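Local atomic coordinates of gamma-hexachlorocyclohexane dehydrochlorinase (Sphingomonas paucimobilis, PDB entry 3A76), a protein that catalyses two successive dehydrochlorinations of the pollutant gamma-hexachlorocyclohexane (lindane), giving a tetrachlorocyclohexadiene and releasing chloride and protons. Residues 37-42 against 53-58. Residues are numbered along the deposited sequence; the frame is centred on the assembly and turned at random.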
ATOM      1  N   TYR B  37       9.786   0.418   8.189  1.00 21.49           N
ATOM      2  CA  TYR B  37       8.501   1.077   7.990  1.00 20.54           C
ATOM      3  C   TYR B  37       7.322   0.087   8.169  1.00 19.93           C
ATOM      4  O   TYR B  37       6.384   0.365   8.909  1.00 18.91           O
ATOM      5  CB  TYR B  37       8.517   1.726   6.602  1.00 20.46           C
ATOM      6  CG  TYR B  37       7.328   2.572   6.240  1.00 21.58           C
ATOM      7  CD1 TYR B  37       6.258   2.027   5.516  1.00 21.83           C
ATOM      8  CD2 TYR B  37       7.283   3.935   6.581  1.00 20.52           C
ATOM      9  CE1 TYR B  37       5.177   2.813   5.166  1.00 22.20           C
ATOM     10  CE2 TYR B  37       6.213   4.717   6.249  1.00 19.82           C
ATOM     11  CZ  TYR B  37       5.163   4.160   5.534  1.00 21.96           C
ATOM     12  OH  TYR B  37       4.081   4.937   5.201  1.00 22.84           O
ATOM     13  N   SER B  38       7.387  -1.062   7.516  1.00 19.35           N
ATOM     14  CA  SER B  38       6.352  -2.097   7.692  1.00 21.06           C
ATOM     15  C   SER B  38       6.297  -2.644   9.135  1.00 21.74           C
ATOM     16  O   SER B  38       5.238  -2.607   9.767  1.00 22.11           O
ATOM     17  CB  SER B  38       6.560  -3.222   6.684  1.00 20.48           C
ATOM     18  OG  SER B  38       6.488  -2.693   5.380  1.00 20.73           O
ATOM     19  N   ASP B  39       7.448  -3.101   9.663  1.00 23.17           N
ATOM     20  CA  ASP B  39       7.552  -3.610  11.060  1.00 23.46           C
ATOM     21  C   ASP B  39       6.848  -2.752  12.085  1.00 23.76           C
ATOM     22  O   ASP B  39       6.212  -3.271  12.998  1.00 23.87           O
ATOM     23  CB  ASP B  39       9.003  -3.738  11.504  1.00 24.19           C
ATOM     24  CG  ASP B  39       9.703  -4.916  10.888  1.00 24.66           C
ATOM     25  OD1 ASP B  39       9.009  -5.852  10.455  1.00 27.68           O
ATOM     26  OD2 ASP B  39      10.951  -4.902  10.836  1.00 25.98           O
ATOM     27  N   LYS B  40       6.967  -1.434  11.960  1.00 23.85           N
ATOM     28  CA  LYS B  40       6.347  -0.585  12.952  1.00 23.74           C
ATOM     29  C   LYS B  40       4.863  -0.846  12.949  1.00 23.66           C
ATOM     30  O   LYS B  40       4.265  -1.034  13.999  1.00 23.96           O
ATOM     31  CB  LYS B  40       6.614   0.911  12.719  1.00 24.13           C
ATOM     32  CG  LYS B  40       6.635   1.668  14.044  1.00 25.25           C
ATOM     33  CD  LYS B  40       5.991   3.018  14.011  1.00 28.77           C
ATOM     34  CE  LYS B  40       4.520   2.919  14.390  1.00 29.79           C
ATOM     35  NZ  LYS B  40       3.857   4.238  14.236  1.00 28.55           N
ATOM     36  N   LEU B  41       4.278  -0.848  11.752  1.00 23.28           N
ATOM     37  CA  LEU B  41       2.843  -1.034  11.578  1.00 22.57           C
ATOM     38  C   LEU B  41       2.383  -2.427  12.045  1.00 22.19           C
ATOM     39  O   LEU B  41       1.433  -2.550  12.815  1.00 22.23           O
ATOM     40  CB  LEU B  41       2.484  -0.790  10.111  1.00 22.10           C
ATOM     41  CG  LEU B  41       2.157   0.631   9.627  1.00 21.68           C
ATOM     42  CD1 LEU B  41       2.515   1.796  10.593  1.00 17.47           C
ATOM     43  CD2 LEU B  41       2.687   0.845   8.225  1.00 20.86           C
ATOM     44  N   ILE B  42       3.083  -3.458  11.597  1.00 21.93           N
ATOM     45  CA  ILE B  42       2.778  -4.847  11.974  1.00 22.17           C
ATOM     46  C   ILE B  42       2.826  -5.026  13.494  1.00 22.31           C
ATOM     47  O   ILE B  42       1.927  -5.645  14.089  1.00 22.03           O
ATOM     48  CB  ILE B  42       3.755  -5.835  11.279  1.00 22.06           C
ATOM     49  CG1 ILE B  42       3.516  -5.819   9.760  1.00 21.81           C
ATOM     50  CG2 ILE B  42       3.596  -7.272  11.850  1.00 23.05           C
ATOM     51  CD1 ILE B  42       4.716  -6.257   8.917  1.00 20.44           C
ATOM     52  N   ALA B  53       9.875  -2.974  19.683  1.00 31.82           N
ATOM     53  CA  ALA B  53      11.051  -2.473  20.392  1.00 32.50           C
ATOM     54  C   ALA B  53      12.332  -2.502  19.560  1.00 32.86           C
ATOM     55  O   ALA B  53      13.226  -1.677  19.763  1.00 33.35           O
ATOM     56  CB  ALA B  53      11.250  -3.271  21.677  1.00 32.69           C
ATOM     57  N   SER B  54      12.410  -3.449  18.628  1.00 33.07           N
ATOM     58  CA  SER B  54      13.630  -3.736  17.867  1.00 33.19           C
ATOM     59  C   SER B  54      14.025  -2.688  16.812  1.00 33.17           C
ATOM     60  O   SER B  54      15.126  -2.754  16.243  1.00 33.30           O
ATOM     61  CB  SER B  54      13.475  -5.092  17.172  1.00 33.50           C
ATOM     62  OG  SER B  54      12.499  -5.012  16.137  1.00 34.28           O
ATOM     63  N   ILE B  55      13.134  -1.739  16.547  1.00 32.93           N
ATOM     64  CA  ILE B  55      13.268  -0.842  15.393  1.00 32.88           C
ATOM     65  C   ILE B  55      13.751   0.577  15.744  1.00 33.09           C
ATOM     66  O   ILE B  55      13.989   1.402  14.853  1.00 32.88           O
ATOM     67  CB  ILE B  55      11.928  -0.768  14.600  1.00 32.93           C
ATOM     68  CG1 ILE B  55      10.807  -0.256  15.511  1.00 33.16           C
ATOM     69  CG2 ILE B  55      11.582  -2.140  13.973  1.00 32.20           C
ATOM     70  CD1 ILE B  55       9.482   0.009  14.835  1.00 33.51           C
ATOM     71  N   TRP B  56      13.883   0.853  17.042  1.00 33.21           N
ATOM     72  CA  TRP B  56      14.267   2.178  17.534  1.00 33.64           C
ATOM     73  C   TRP B  56      15.642   2.155  18.187  1.00 33.91           C
ATOM     74  O   TRP B  56      15.987   1.194  18.890  1.00 34.26           O
ATOM     75  CB  TRP B  56      13.260   2.682  18.573  1.00 33.63           C
ATOM     76  CG  TRP B  56      11.830   2.442  18.211  1.00 33.87           C
ATOM     77  CD1 TRP B  56      11.061   1.365  18.564  1.00 33.88           C
ATOM     78  CD2 TRP B  56      10.989   3.299  17.434  1.00 34.01           C
ATOM     79  NE1 TRP B  56       9.791   1.498  18.054  1.00 33.83           N
ATOM     80  CE2 TRP B  56       9.717   2.676  17.355  1.00 34.01           C
ATOM     81  CE3 TRP B  56      11.180   4.533  16.799  1.00 32.81           C
ATOM     82  CZ2 TRP B  56       8.648   3.245  16.662  1.00 33.37           C
ATOM     83  CZ3 TRP B  56      10.118   5.098  16.110  1.00 33.60           C
ATOM     84  CH2 TRP B  56       8.866   4.450  16.045  1.00 33.41           C
ATOM     85  N   TRP B  57      16.420   3.215  17.956  1.00 33.88           N
ATOM     86  CA  TRP B  57      17.639   3.469  18.729  1.00 33.63           C
ATOM     87  C   TRP B  57      17.228   3.959  20.115  1.00 33.99           C
ATOM     88  O   TRP B  57      16.096   4.418  20.297  1.00 33.95           O
ATOM     89  CB  TRP B  57      18.512   4.522  18.044  1.00 33.40           C
ATOM     90  CG  TRP B  57      19.080   4.111  16.711  1.00 31.84           C
ATOM     91  CD1 TRP B  57      18.898   4.746  15.517  1.00 30.92           C
ATOM     92  CD2 TRP B  57      19.923   2.984  16.442  1.00 30.60           C
ATOM     93  NE1 TRP B  57      19.572   4.083  14.518  1.00 30.32           N
ATOM     94  CE2 TRP B  57      20.209   2.999  15.059  1.00 29.81           C
ATOM     95  CE3 TRP B  57      20.470   1.966  17.234  1.00 31.57           C
ATOM     96  CZ2 TRP B  57      21.007   2.032  14.449  1.00 30.70           C
ATOM     97  CZ3 TRP B  57      21.272   0.998  16.623  1.00 31.04           C
ATOM     98  CH2 TRP B  57      21.528   1.040  15.245  1.00 31.32           C
ATOM     99  N   ASP B  58      18.132   3.872  21.095  1.00 34.56           N
ATOM    100  CA  ASP B  58      17.836   4.386  22.449  1.00 35.07           C
ATOM    101  C   ASP B  58      17.417   5.858  22.454  1.00 34.75           C
ATOM    102  O   ASP B  58      16.542   6.262  23.220  1.00 34.70           O
ATOM    103  CB  ASP B  58      19.030   4.197  23.391  1.00 35.68           C
ATOM    104  CG  ASP B  58      18.969   2.894  24.167  1.00 37.23           C
ATOM    105  OD1 ASP B  58      17.886   2.253  24.218  1.00 38.53           O
ATOM    106  OD2 ASP B  58      20.022   2.521  24.737  1.00 39.49           O
TER
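Lys40 and Asp39, on the long N-terminal helix 22-45, pack through their hydrocarbon parts against Ile55 and Trp56, a buried apolar contact where the chain leaves the short helix 49-53 for strand 56-57. No hydrogen bond joins the two segments. The closest touch is snug: CD1 of Ile55 lies 3.4 Å from Lys40 CG, the two side chains crossing at about a right angle. Ile55 reaches the helix with both branches, because CG1 sits between the backbone N and the carbonyl carbon (chi1 59°) and carries CD1 to Lys40, while CG2 meets Asp39 CB at 3.9 Å. The six-membered ring of Trp56 meets the lysine obliquely, with CZ2 3.7 Å from Lys40 CG and CH2 3.8 Å from Lys40 CD. Ile55 CG1 lies over one face of that indole, 3.2 Å above its plane and toward the rim; Trp62 stacks with the same ring system. Asp39 OD1 forms salt bridges with Arg51 of its own chain and with Arg99 of the second subunit, tying the connection to the trimer interface. Beyond the ring, Lys40 NZ ends close to the like-charged Arg149. The lysine side chain is about 6 Å from that of His93, the probable proton acceptor, and about 6 Å from bound spermidine. This is packing of the N-terminal helix against the turn and the start of the short strand 56-57, beside the probable active site of the SnoaL-like alpha+beta barrel fold.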